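Local structure of orotidine 5'-phosphate decarboxylase (Sulfolobus solfataricus, 4DBD) at residues 111-116 against 143-148; 138-143 against 160-165; 126-131 against 152-157; 147-152 against 179-184. The protein probably catalyses the decarboxylation of orotidine 5'-monophosphate to uridine 5'-monophosphate, the last step of de novo UMP synthesis. One frame throughout, in Å; residues are numbered along the deposited sequence.

Contact 1 (111-116 against 143-148). With SO4 (sulfate ion), chain C.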
loop_
_atom_site.group_PDB
_atom_site.type_symbol
_atom_site.label_atom_id
_atom_site.label_comp_id
_atom_site.label_asym_id
_atom_site.label_seq_id
_atom_site.Cartn_x
_atom_site.Cartn_y
_atom_site.Cartn_z
ATOM N N VAL A 111 -2.592 -10.758 -2.001
ATOM C CA VAL A 111 -3.688 -10.338 -2.865
ATOM C C VAL A 111 -3.553 -10.966 -4.252
ATOM O O VAL A 111 -2.557 -10.743 -4.953
ATOM C CB VAL A 111 -3.734 -8.809 -2.988
ATOM C CG1 VAL A 111 -4.797 -8.404 -4.014
ATOM C CG2 VAL A 111 -4.023 -8.196 -1.632
ATOM N N ALA A 112 -4.547 -11.759 -4.650
ATOM C CA ALA A 112 -4.476 -12.450 -5.948
ATOM C C ALA A 112 -5.364 -11.792 -6.993
ATOM O O ALA A 112 -4.934 -11.569 -8.130
ATOM C CB ALA A 112 -4.816 -13.939 -5.811
ATOM N N VAL A 113 -6.613 -11.532 -6.623
ATOM C CA VAL A 113 -7.566 -10.885 -7.512
ATOM C C VAL A 113 -8.348 -9.826 -6.741
ATOM O O VAL A 113 -8.844 -10.087 -5.645
ATOM C CB VAL A 113 -8.573 -11.895 -8.096
ATOM C CG1 VAL A 113 -9.450 -11.214 -9.153
ATOM C CG2 VAL A 113 -7.845 -13.091 -8.674
ATOM N N MET A 114 -8.457 -8.630 -7.299
ATOM C CA MET A 114 -9.318 -7.619 -6.678
ATOM C C MET A 114 -10.687 -7.526 -7.339
ATOM O O MET A 114 -10.907 -8.073 -8.425
ATOM C CB MET A 114 -8.627 -6.264 -6.614
ATOM C CG MET A 114 -7.309 -6.338 -5.880
ATOM S SD MET A 114 -6.711 -4.723 -5.377
ATOM C CE MET A 114 -8.071 -4.191 -4.324
ATOM N N SER A 115 -11.608 -6.833 -6.666
ATOM C CA SER A 115 -13.016 -6.817 -7.070
ATOM C C SER A 115 -13.413 -5.704 -8.041
ATOM O O SER A 115 -14.495 -5.754 -8.631
ATOM C CB SER A 115 -13.913 -6.733 -5.833
ATOM O OG SER A 115 -13.708 -7.819 -4.954
ATOM N N HIS A 116 -12.579 -4.682 -8.197
ATOM C CA HIS A 116 -12.951 -3.590 -9.093
ATOM C C HIS A 116 -12.718 -3.982 -10.553
ATOM O O HIS A 116 -11.895 -4.852 -10.861
ATOM C CB HIS A 116 -12.203 -2.303 -8.735
ATOM C CG HIS A 116 -10.718 -2.437 -8.819
ATOM N ND1 HIS A 116 -9.991 -3.182 -7.920
ATOM C CD2 HIS A 116 -9.827 -1.937 -9.710
ATOM C CE1 HIS A 116 -8.712 -3.137 -8.250
ATOM N NE2 HIS A 116 -8.585 -2.387 -9.329
ATOM N N GLY A 143 -14.620 -10.943 -4.136
ATOM C CA GLY A 143 -15.942 -11.546 -4.021
ATOM C C GLY A 143 -16.862 -11.298 -5.209
ATOM O O GLY A 143 -17.871 -11.987 -5.371
ATOM N N THR A 144 -16.523 -10.310 -6.035
ATOM C CA THR A 144 -17.229 -10.080 -7.291
ATOM C C THR A 144 -16.716 -11.052 -8.344
ATOM O O THR A 144 -17.308 -11.197 -9.416
ATOM C CB THR A 144 -16.945 -8.683 -7.833
ATOM O OG1 THR A 144 -15.528 -8.482 -7.848
ATOM C CG2 THR A 144 -17.603 -7.624 -6.980
ATOM N N LYS A 145 -15.594 -11.695 -8.040
ATOM C CA LYS A 145 -14.886 -12.516 -9.015
ATOM C C LYS A 145 -15.046 -13.998 -8.670
ATOM O O LYS A 145 -14.065 -14.676 -8.321
ATOM C CB LYS A 145 -13.402 -12.126 -9.042
ATOM C CG LYS A 145 -13.141 -10.617 -9.182
ATOM C CD LYS A 145 -13.667 -10.074 -10.517
ATOM C CE LYS A 145 -13.193 -8.635 -10.783
ATOM N NZ LYS A 145 -11.736 -8.534 -11.121
ATOM N N LEU A 146 -16.282 -14.488 -8.766
ATOM C CA LEU A 146 -16.615 -15.844 -8.326
ATOM C C LEU A 146 -15.870 -16.935 -9.090
ATOM O O LEU A 146 -15.407 -17.884 -8.478
ATOM C CB LEU A 146 -18.124 -16.107 -8.369
ATOM C CG LEU A 146 -19.037 -15.226 -7.509
ATOM C CD1 LEU A 146 -20.441 -15.810 -7.479
ATOM C CD2 LEU A 146 -18.498 -15.070 -6.087
ATOM N N ASP A 147 -15.782 -16.813 -10.415
ATOM C CA ASP A 147 -15.050 -17.796 -11.214
ATOM C C ASP A 147 -13.632 -17.952 -10.687
ATOM O O ASP A 147 -13.115 -19.066 -10.564
ATOM C CB ASP A 147 -14.990 -17.374 -12.683
ATOM C CG ASP A 147 -16.318 -17.543 -13.396
ATOM O OD1 ASP A 147 -17.356 -17.236 -12.777
ATOM O OD2 ASP A 147 -16.320 -17.995 -14.569
ATOM N N HIS A 148 -13.001 -16.824 -10.380
ATOM C CA HIS A 148 -11.610 -16.854 -9.919
ATOM C C HIS A 148 -11.483 -17.496 -8.538
ATOM O O HIS A 148 -10.485 -18.165 -8.244
ATOM C CB HIS A 148 -11.009 -15.447 -9.936
ATOM C CG HIS A 148 -10.888 -14.858 -11.308
ATOM N ND1 HIS A 148 -9.920 -15.257 -12.205
ATOM C CD2 HIS A 148 -11.608 -13.897 -11.936
ATOM C CE1 HIS A 148 -10.049 -14.567 -13.324
ATOM N NE2 HIS A 148 -11.066 -13.736 -13.186
HETATM S S SO4 C . -12.414 -10.982 -15.490
HETATM O O1 SO4 C . -13.345 -11.355 -14.424
HETATM O O2 SO4 C . -11.880 -9.646 -15.220
HETATM O O3 SO4 C . -11.320 -11.952 -15.547
HETATM O O4 SO4 C . -13.113 -10.969 -16.770
#
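Lys145 folds its side chain back over Val113 and Met114, the tight part of the contact. The lysine side chain bends at chi2 (-63°) and again at chi4 (72°), which lays Lys145 CG against Val113 CG1 at 3.7 Å and swings NZ round to Met114 O. The bond from Lys145 NZ to Met114 O is 2.9 Å and comes in almost end-on to the carbonyl, at a C=O...N angle of 162°. A second clasp lies one residue on. Thr144 OG1 donates to Ser115 O at 3.0 Å, in the carbonyl plane and on a lone pair, and the same Thr144 OG1 sits 3.1 Å from Ser115 CB. Two consecutive backbone carbonyls are each held by a side chain just ahead of helix 146-155, with Lys145 at its N-cap position. The His148 side is looser. His148 CB only brushes Val113 CG2 at 4.1 Å, and the ring turns an edge to a sulfate, NE2 donating to SO4 O3 at 3.0 Å. Thr121 binds the same ion, which probably came from the crystallisation liquor. The arrangement belongs to the C-terminal rim of a TIM barrel, where active sites lie, in keeping with the predicted substrate-binding role of Ser115.

Contact 2 (138-143 against 160-165)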
loop_
_atom_site.group_PDB
_atom_site.type_symbol
_atom_site.label_atom_id
_atom_site.label_comp_id
_atom_site.label_asym_id
_atom_site.label_seq_id
_atom_site.Cartn_x
_atom_site.Cartn_y
_atom_site.Cartn_z
ATOM N N GLY A 138 -2.594 -17.526 3.385
ATOM C CA GLY A 138 -3.828 -17.284 2.661
ATOM C C GLY A 138 -3.676 -16.364 1.468
ATOM O O GLY A 138 -2.596 -15.809 1.221
ATOM N N ILE A 139 -4.770 -16.208 0.727
ATOM C CA ILE A 139 -4.808 -15.319 -0.423
ATOM C C ILE A 139 -6.141 -14.604 -0.463
ATOM O O ILE A 139 -7.161 -15.129 0.000
ATOM C CB ILE A 139 -4.584 -16.072 -1.764
ATOM C CG1 ILE A 139 -5.574 -17.220 -1.891
ATOM C CG2 ILE A 139 -3.131 -16.576 -1.855
ATOM C CD1 ILE A 139 -5.438 -18.004 -3.197
ATOM N N VAL A 140 -6.122 -13.395 -1.011
ATOM C CA VAL A 140 -7.313 -12.577 -1.114
ATOM C C VAL A 140 -7.832 -12.695 -2.544
ATOM O O VAL A 140 -7.128 -12.339 -3.482
ATOM C CB VAL A 140 -6.983 -11.090 -0.797
ATOM C CG1 VAL A 140 -8.248 -10.232 -0.827
ATOM C CG2 VAL A 140 -6.286 -10.966 0.545
ATOM N N VAL A 141 -9.042 -13.229 -2.712
ATOM C CA VAL A 141 -9.651 -13.340 -4.043
ATOM C C VAL A 141 -11.013 -12.645 -4.043
ATOM O O VAL A 141 -11.923 -13.051 -3.317
ATOM C CB VAL A 141 -9.825 -14.801 -4.489
ATOM C CG1 VAL A 141 -10.243 -14.835 -5.953
ATOM C CG2 VAL A 141 -8.529 -15.578 -4.290
ATOM N N GLY A 142 -11.142 -11.606 -4.866
ATOM C CA GLY A 142 -12.321 -10.747 -4.876
ATOM C C GLY A 142 -13.670 -11.447 -4.926
ATOM O O GLY A 142 -13.855 -12.411 -5.677
ATOM N N GLY A 143 -14.620 -10.943 -4.136
ATOM C CA GLY A 143 -15.942 -11.546 -4.021
ATOM C C GLY A 143 -16.862 -11.298 -5.209
ATOM O O GLY A 143 -17.871 -11.987 -5.371
ATOM N N THR A 160 -5.930 -20.716 2.915
ATOM C CA THR A 160 -7.092 -19.935 3.346
ATOM C C THR A 160 -7.427 -18.900 2.273
ATOM O O THR A 160 -6.577 -18.107 1.870
ATOM C CB THR A 160 -6.852 -19.222 4.693
ATOM O OG1 THR A 160 -6.522 -20.198 5.687
ATOM C CG2 THR A 160 -8.096 -18.449 5.140
ATOM N N ILE A 161 -8.672 -18.908 1.814
ATOM C CA ILE A 161 -9.116 -17.945 0.817
ATOM C C ILE A 161 -10.082 -16.975 1.475
ATOM O O ILE A 161 -11.052 -17.384 2.099
ATOM C CB ILE A 161 -9.751 -18.656 -0.406
ATOM C CG1 ILE A 161 -8.701 -19.544 -1.082
ATOM C CG2 ILE A 161 -10.358 -17.648 -1.385
ATOM C CD1 ILE A 161 -9.131 -20.162 -2.417
ATOM N N VAL A 162 -9.783 -15.685 1.363
ATOM C CA VAL A 162 -10.622 -14.640 1.947
ATOM C C VAL A 162 -11.088 -13.732 0.822
ATOM O O VAL A 162 -10.331 -13.454 -0.125
ATOM C CB VAL A 162 -9.881 -13.834 3.038
ATOM C CG1 VAL A 162 -9.532 -14.744 4.214
ATOM C CG2 VAL A 162 -8.636 -13.160 2.460
ATOM N N SER A 163 -12.349 -13.315 0.898
ATOM C CA SER A 163 -12.980 -12.643 -0.235
ATOM C C SER A 163 -13.744 -11.403 0.173
ATOM O O SER A 163 -14.802 -11.493 0.788
ATOM C CB SER A 163 -13.943 -13.597 -0.949
ATOM O OG SER A 163 -13.251 -14.672 -1.545
ATOM N N PRO A 164 -13.214 -10.233 -0.198
ATOM C CA PRO A 164 -13.887 -8.960 0.056
ATOM C C PRO A 164 -14.829 -8.651 -1.092
ATOM O O PRO A 164 -15.007 -9.494 -1.967
ATOM C CB PRO A 164 -12.726 -7.957 0.102
ATOM C CG PRO A 164 -11.672 -8.555 -0.779
ATOM C CD PRO A 164 -11.878 -10.056 -0.800
ATOM N N GLY A 165 -15.443 -7.474 -1.074
ATOM C CA GLY A 165 -16.362 -7.094 -2.129
ATOM C C GLY A 165 -17.780 -7.608 -1.935
ATOM O O GLY A 165 -18.578 -7.554 -2.869
#
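Ser163 turns its OG back beside its own backbone N (chi1 -66°), within 2.7 Å of Val141 O, while Val140 swings CG1 to the far side of its N (chi1 -177°) and against Pro164 CD at 3.6 Å. The first replaces a backbone bond that the strand pairing lacks. Strands 138-141 and 160-163 run parallel, and Ile139, opposite Ile161, bonds to Thr160 and Val162 on either side of it, Ile139 N donating to Thr160 O and Ile139 O accepting from Val162 N at 3.0 Å; Val141 N donates to Val162 O. The next donor in this alternation should be the N-H of residue 164, but proline has none, and the serine hydroxyl, lying in the carbonyl plane, serves Val141 O instead. With an alanine in place of Ser163, Val141 O is likely to lose its hydroxyl donor. The two strands are joined through helix 146-155 as a beta-alpha-beta unit of the TIM barrel. Val140 and Val162 meet on the barrel's inner face, CG2 to CG2 at 3.7 Å, whereas Ile139 and Ile161 run alongside each other, CG1 to CG1 at 4.0 Å, on the face covered by that helix. Further along, Gly143 N donates to Pro164 O at 2.6 Å along a bent path (133° at the hydrogen), and a side chain on Gly143 would collide with this oxygen. Pro164 and Gly165 belong to the predicted substrate-binding loop.

Contact 3 (126-131 against 152-157)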
loop_
_atom_site.group_PDB
_atom_site.type_symbol
_atom_site.label_atom_id
_atom_site.label_comp_id
_atom_site.label_asym_id
_atom_site.label_seq_id
_atom_site.Cartn_x
_atom_site.Cartn_y
_atom_site.Cartn_z
ATOM N N TYR A 126 1.546 -15.111 -13.527
ATOM C CA TYR A 126 2.597 -14.507 -12.714
ATOM C C TYR A 126 2.221 -14.495 -11.228
ATOM O O TYR A 126 2.994 -14.909 -10.372
ATOM C CB TYR A 126 2.868 -13.079 -13.172
ATOM C CG TYR A 126 3.964 -12.417 -12.365
ATOM C CD1 TYR A 126 5.269 -12.897 -12.416
ATOM C CD2 TYR A 126 3.695 -11.322 -11.546
ATOM C CE1 TYR A 126 6.281 -12.307 -11.686
ATOM C CE2 TYR A 126 4.704 -10.722 -10.809
ATOM C CZ TYR A 126 5.994 -11.219 -10.883
ATOM O OH TYR A 126 6.997 -10.631 -10.155
ATOM N N ILE A 127 1.027 -14.002 -10.924
ATOM C CA ILE A 127 0.601 -13.904 -9.536
ATOM C C ILE A 127 0.522 -15.292 -8.889
ATOM O O ILE A 127 0.977 -15.486 -7.770
ATOM C CB ILE A 127 -0.725 -13.093 -9.409
ATOM C CG1 ILE A 127 -0.388 -11.587 -9.401
ATOM C CG2 ILE A 127 -1.454 -13.461 -8.135
ATOM C CD1 ILE A 127 -1.546 -10.673 -9.768
ATOM N N LYS A 128 -0.033 -16.268 -9.600
ATOM C CA LYS A 128 -0.062 -17.636 -9.080
ATOM C C LYS A 128 1.334 -18.170 -8.793
ATOM O O LYS A 128 1.558 -18.817 -7.767
ATOM C CB LYS A 128 -0.831 -18.565 -10.030
ATOM C CG LYS A 128 -2.323 -18.309 -9.999
ATOM C CD LYS A 128 -3.107 -19.279 -10.886
ATOM C CE LYS A 128 -4.597 -18.957 -10.845
ATOM N NZ LYS A 128 -5.418 -20.028 -11.488
ATOM N N ASN A 129 2.276 -17.895 -9.689
ATOM C CA ASN A 129 3.665 -18.276 -9.449
ATOM C C ASN A 129 4.265 -17.616 -8.214
ATOM O O ASN A 129 4.961 -18.255 -7.431
ATOM C CB ASN A 129 4.525 -17.971 -10.671
ATOM C CG ASN A 129 4.263 -18.928 -11.794
ATOM O OD1 ASN A 129 3.677 -19.990 -11.577
ATOM N ND2 ASN A 129 4.681 -18.564 -13.002
ATOM N N VAL A 130 4.018 -16.325 -8.053
ATOM C CA VAL A 130 4.452 -15.645 -6.839
ATOM C C VAL A 130 3.875 -16.349 -5.617
ATOM O O VAL A 130 4.581 -16.604 -4.634
ATOM C CB VAL A 130 4.052 -14.163 -6.856
ATOM C CG1 VAL A 130 4.320 -13.537 -5.516
ATOM C CG2 VAL A 130 4.811 -13.432 -7.955
ATOM N N ILE A 131 2.582 -16.663 -5.665
ATOM C CA ILE A 131 1.944 -17.312 -4.523
ATOM C C ILE A 131 2.560 -18.684 -4.259
ATOM O O ILE A 131 2.792 -19.063 -3.114
ATOM C CB ILE A 131 0.411 -17.415 -4.711
ATOM C CG1 ILE A 131 -0.198 -16.008 -4.678
ATOM C CG2 ILE A 131 -0.206 -18.294 -3.644
ATOM C CD1 ILE A 131 -1.639 -15.934 -5.190
ATOM N N TYR A 152 -9.042 -20.466 -7.981
ATOM C CA TYR A 152 -8.002 -20.401 -6.960
ATOM C C TYR A 152 -8.164 -21.504 -5.914
ATOM O O TYR A 152 -7.176 -22.041 -5.422
ATOM C CB TYR A 152 -7.899 -19.006 -6.318
ATOM C CG TYR A 152 -6.989 -18.087 -7.099
ATOM C CD1 TYR A 152 -7.452 -17.406 -8.211
ATOM C CD2 TYR A 152 -5.654 -17.934 -6.745
ATOM C CE1 TYR A 152 -6.622 -16.576 -8.941
ATOM C CE2 TYR A 152 -4.814 -17.106 -7.473
ATOM C CZ TYR A 152 -5.309 -16.431 -8.567
ATOM O OH TYR A 152 -4.480 -15.609 -9.307
ATOM N N ARG A 153 -9.402 -21.866 -5.594
ATOM C CA ARG A 153 -9.631 -22.947 -4.636
ATOM C C ARG A 153 -9.103 -24.264 -5.202
ATOM O O ARG A 153 -8.539 -25.081 -4.477
ATOM C CB ARG A 153 -11.112 -23.066 -4.280
ATOM C CG ARG A 153 -11.465 -24.335 -3.507
ATOM C CD ARG A 153 -10.616 -24.484 -2.258
ATOM N NE ARG A 153 -10.932 -23.447 -1.285
ATOM C CZ ARG A 153 -10.081 -22.986 -0.373
ATOM N NH1 ARG A 153 -8.844 -23.460 -0.308
ATOM N NH2 ARG A 153 -10.473 -22.037 0.462
ATOM N N ARG A 154 -9.301 -24.455 -6.502
ATOM C CA ARG A 154 -8.785 -25.623 -7.212
ATOM C C ARG A 154 -7.258 -25.631 -7.200
ATOM O O ARG A 154 -6.634 -26.658 -6.922
ATOM C CB ARG A 154 -9.287 -25.610 -8.663
ATOM C CG ARG A 154 -8.448 -26.448 -9.629
ATOM C CD ARG A 154 -8.682 -26.045 -11.082
ATOM N NE ARG A 154 -7.981 -24.815 -11.458
ATOM C CZ ARG A 154 -8.335 -24.044 -12.485
ATOM N NH1 ARG A 154 -9.389 -24.375 -13.223
ATOM N NH2 ARG A 154 -7.646 -22.941 -12.770
ATOM N N ASP A 155 -6.666 -24.477 -7.505
ATOM C CA ASP A 155 -5.218 -24.357 -7.644
ATOM C C ASP A 155 -4.492 -24.368 -6.302
ATOM O O ASP A 155 -3.310 -24.673 -6.235
ATOM C CB ASP A 155 -4.857 -23.077 -8.401
ATOM C CG ASP A 155 -5.368 -23.072 -9.832
ATOM O OD1 ASP A 155 -5.722 -24.154 -10.365
ATOM O OD2 ASP A 155 -5.412 -21.973 -10.430
ATOM N N PHE A 156 -5.203 -24.027 -5.237
ATOM C CA PHE A 156 -4.591 -23.914 -3.919
ATOM C C PHE A 156 -5.516 -24.502 -2.856
ATOM O O PHE A 156 -6.054 -23.787 -2.014
ATOM C CB PHE A 156 -4.232 -22.444 -3.619
ATOM C CG PHE A 156 -3.298 -21.824 -4.640
ATOM C CD1 PHE A 156 -1.916 -21.946 -4.508
ATOM C CD2 PHE A 156 -3.796 -21.123 -5.729
ATOM C CE1 PHE A 156 -1.058 -21.386 -5.447
ATOM C CE2 PHE A 156 -2.942 -20.559 -6.677
ATOM C CZ PHE A 156 -1.567 -20.696 -6.538
ATOM N N GLU A 157 -5.693 -25.817 -2.902
ATOM C CA GLU A 157 -6.667 -26.491 -2.048
ATOM C C GLU A 157 -6.485 -26.255 -0.539
ATOM O O GLU A 157 -7.464 -26.230 0.202
ATOM C CB GLU A 157 -6.699 -27.996 -2.346
ATOM C CG GLU A 157 -5.487 -28.757 -1.827
ATOM C CD GLU A 157 -5.777 -30.233 -1.588
ATOM O OE1 GLU A 157 -6.971 -30.614 -1.530
ATOM O OE2 GLU A 157 -4.807 -31.012 -1.454
#
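Lys128 stretches its side chain across the face of the Tyr152 ring and ends at Asp155, joining a cation-pi contact to a charge network. Every torsion beyond CG is extended, which carries Lys128 CE to 3.8 Å from the centroid of the Tyr152 ring, 24° off the normal, as a CH-pi contact. Lys128 NZ follows over the same face, 4.6 Å from the Tyr152 centroid, though its position is uncertain. The salt bridge between Lys128 NZ and Asp155 OD2 is modelled implausibly short and its geometry is doubtful. Asp155 is paired with its neighbour Arg154, NE to OD1 at 2.6 Å; the bond lies in the guanidinium plane but reaches the oxygen from above the carboxylate. The rest of the contact is apolar, apart from the buried Tyr152 OH, which has no partner in the model. Ile131 CG2 packs obliquely on Phe156 CE1 at 3.7 Å, and its CD1 lies 4.1 Å from Tyr152 CE2. These residues fill the seam between helices 124-134 and 146-155, neighbours on the outside of the barrel, where Tyr152 and Ile131 also reach strands 107-113 and 138-141. Asp155, held by Arg154 NE, sets a negative charge beside Lys128 that probably eases the closeness of the two cations.

Contact 4 (147-152 against 179-184). With SO4 (sulfate ion), chain C.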
loop_
_atom_site.group_PDB
_atom_site.type_symbol
_atom_site.label_atom_id
_atom_site.label_comp_id
_atom_site.label_asym_id
_atom_site.label_seq_id
_atom_site.Cartn_x
_atom_site.Cartn_y
_atom_site.Cartn_z
ATOM N N ASP A 147 -15.782 -16.813 -10.415
ATOM C CA ASP A 147 -15.050 -17.796 -11.214
ATOM C C ASP A 147 -13.632 -17.952 -10.687
ATOM O O ASP A 147 -13.115 -19.066 -10.564
ATOM C CB ASP A 147 -14.990 -17.374 -12.683
ATOM C CG ASP A 147 -16.318 -17.543 -13.396
ATOM O OD1 ASP A 147 -17.356 -17.236 -12.777
ATOM O OD2 ASP A 147 -16.320 -17.995 -14.569
ATOM N N HIS A 148 -13.001 -16.824 -10.380
ATOM C CA HIS A 148 -11.610 -16.854 -9.919
ATOM C C HIS A 148 -11.483 -17.496 -8.538
ATOM O O HIS A 148 -10.485 -18.165 -8.244
ATOM C CB HIS A 148 -11.009 -15.447 -9.936
ATOM C CG HIS A 148 -10.888 -14.858 -11.308
ATOM N ND1 HIS A 148 -9.920 -15.257 -12.205
ATOM C CD2 HIS A 148 -11.608 -13.897 -11.936
ATOM C CE1 HIS A 148 -10.049 -14.567 -13.324
ATOM N NE2 HIS A 148 -11.066 -13.736 -13.186
ATOM N N ILE A 149 -12.490 -17.302 -7.689
ATOM C CA ILE A 149 -12.501 -17.945 -6.378
ATOM C C ILE A 149 -12.472 -19.460 -6.523
ATOM O O ILE A 149 -11.681 -20.144 -5.870
ATOM C CB ILE A 149 -13.752 -17.539 -5.559
ATOM C CG1 ILE A 149 -13.719 -16.045 -5.253
ATOM C CG2 ILE A 149 -13.843 -18.333 -4.266
ATOM C CD1 ILE A 149 -14.944 -15.548 -4.484
ATOM N N THR A 150 -13.342 -19.994 -7.378
ATOM C CA THR A 150 -13.399 -21.445 -7.523
ATOM C C THR A 150 -12.074 -21.980 -8.076
ATOM O O THR A 150 -11.534 -22.977 -7.585
ATOM C CB THR A 150 -14.553 -21.873 -8.429
ATOM O OG1 THR A 150 -15.758 -21.217 -8.005
ATOM C CG2 THR A 150 -14.730 -23.382 -8.351
ATOM N N GLN A 151 -11.542 -21.287 -9.074
ATOM C CA GLN A 151 -10.282 -21.665 -9.703
ATOM C C GLN A 151 -9.109 -21.548 -8.745
ATOM O O GLN A 151 -8.265 -22.435 -8.690
ATOM C CB GLN A 151 -10.048 -20.828 -10.961
ATOM C CG GLN A 151 -11.039 -21.174 -12.071
ATOM C CD GLN A 151 -11.325 -20.018 -13.003
ATOM O OE1 GLN A 151 -10.625 -19.001 -12.990
ATOM N NE2 GLN A 151 -12.370 -20.162 -13.820
ATOM N N TYR A 152 -9.042 -20.466 -7.981
ATOM C CA TYR A 152 -8.002 -20.401 -6.960
ATOM C C TYR A 152 -8.164 -21.504 -5.914
ATOM O O TYR A 152 -7.176 -22.041 -5.422
ATOM C CB TYR A 152 -7.899 -19.006 -6.318
ATOM C CG TYR A 152 -6.989 -18.087 -7.099
ATOM C CD1 TYR A 152 -7.452 -17.406 -8.211
ATOM C CD2 TYR A 152 -5.654 -17.934 -6.745
ATOM C CE1 TYR A 152 -6.622 -16.576 -8.941
ATOM C CE2 TYR A 152 -4.814 -17.106 -7.473
ATOM C CZ TYR A 152 -5.309 -16.431 -8.567
ATOM O OH TYR A 152 -4.480 -15.609 -9.307
ATOM N N ALA A 179 -18.655 -20.360 -3.540
ATOM C CA ALA A 179 -17.727 -20.559 -4.656
ATOM C C ALA A 179 -16.390 -21.184 -4.245
ATOM O O ALA A 179 -15.620 -21.624 -5.102
ATOM C CB ALA A 179 -17.485 -19.246 -5.396
ATOM N N GLY A 180 -16.094 -21.202 -2.947
ATOM C CA GLY A 180 -14.890 -21.862 -2.480
ATOM C C GLY A 180 -14.057 -21.072 -1.493
ATOM O O GLY A 180 -13.025 -21.559 -1.027
ATOM N N ALA A 181 -14.501 -19.863 -1.159
ATOM C CA ALA A 181 -13.782 -19.047 -0.180
ATOM C C ALA A 181 -14.005 -19.575 1.238
ATOM O O ALA A 181 -15.027 -20.187 1.535
ATOM C CB ALA A 181 -14.206 -17.587 -0.288
ATOM N N ASP A 182 -13.047 -19.326 2.123
ATOM C CA ASP A 182 -13.213 -19.692 3.520
ATOM C C ASP A 182 -13.995 -18.638 4.305
ATOM O O ASP A 182 -14.893 -18.964 5.073
ATOM C CB ASP A 182 -11.850 -19.932 4.167
ATOM C CG ASP A 182 -11.160 -21.140 3.594
ATOM O OD1 ASP A 182 -11.620 -22.263 3.888
ATOM O OD2 ASP A 182 -10.184 -20.976 2.834
ATOM N N TYR A 183 -13.647 -17.375 4.085
ATOM C CA TYR A 183 -14.234 -16.267 4.807
ATOM C C TYR A 183 -14.586 -15.136 3.859
ATOM O O TYR A 183 -13.931 -14.954 2.824
ATOM C CB TYR A 183 -13.251 -15.774 5.877
ATOM C CG TYR A 183 -12.843 -16.885 6.795
ATOM C CD1 TYR A 183 -13.698 -17.342 7.793
ATOM C CD2 TYR A 183 -11.600 -17.491 6.663
ATOM C CE1 TYR A 183 -13.317 -18.378 8.636
ATOM C CE2 TYR A 183 -11.213 -18.522 7.486
ATOM C CZ TYR A 183 -12.073 -18.964 8.471
ATOM O OH TYR A 183 -11.673 -19.999 9.288
ATOM N N GLU A 184 -15.632 -14.398 4.208
ATOM C CA GLU A 184 -16.005 -13.194 3.478
ATOM C C GLU A 184 -15.674 -11.934 4.255
ATOM O O GLU A 184 -15.997 -11.804 5.443
ATOM C CB GLU A 184 -17.494 -13.226 3.083
ATOM C CG GLU A 184 -17.723 -14.023 1.814
ATOM C CD GLU A 184 -19.198 -14.204 1.457
ATOM O OE1 GLU A 184 -20.043 -13.331 1.771
ATOM O OE2 GLU A 184 -19.501 -15.242 0.852
HETATM S S SO4 C . -12.414 -10.982 -15.490
HETATM O O1 SO4 C . -13.345 -11.355 -14.424
HETATM O O2 SO4 C . -11.880 -9.646 -15.220
HETATM O O3 SO4 C . -11.320 -11.952 -15.547
HETATM O O4 SO4 C . -13.113 -10.969 -16.770
#
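Thr150 passes closest to Ala179 in the backbone, the CA atoms 5.3 Å apart, where the chain 179-184 leaves its helix through Gly180, whose positive phi of 133° completes a Schellman motif. Thr150 OG1 donates to Ala179 O at 2.9 Å, in the carbonyl plane and on a lone pair, and Thr150 CA adds a C-H...O contact of 3.3 Å to the same oxygen. The hydroxyl also has a weak bond to Leu146 O in its own helix. Ile149 supplies the apolar half. Its CG2, opposite the backbone N across the CA-CB bond, pushes into the turn, 3.5 Å from Ala181 N and 3.9 Å from Ala179 CB. In TIM-barrel terms, helix 146-155 here packs on the bend that leads from helix 175-179 into strand 183-186, the last of the eight. Arg153 tightens the same junction, binding Gly180 O and forming a salt bridge with Asp182. His148 takes no part in that packing; its side chain touches Val141 and Thr121. Were its imidazole replaced by the methyl of an alanine, the bound sulfate would probably lose the NE2 donor and depend more on Thr121. Ile149 also reaches Ser163 and Val141, so two barrel strands enclose it as well as the bend.

Overall arrangement
The four contacts gather round one beta-alpha-beta unit, strand 138-141, helix 146-155 and strand 160-163, in the second half of the barrel. Contacts 1, 3 and 4 all use that helix, near its start, its end and its middle respectively, while contact 2 joins the two strands beneath it. Contacts 1, 2 and 4 have centres 7 to 8 Å apart; contact 3, on the outer layer, lies 11 to 13 Å from the others. Their segments mostly alternate along the chain, from strand 107-113 to strand 183-186, so successive units interlock. Ala112 and Val113 meet Tyr152, and Ser163 N probably bonds to Tyr183 O. The strand ends with predicted substrate-binding residues are thereby tied to the helical shell.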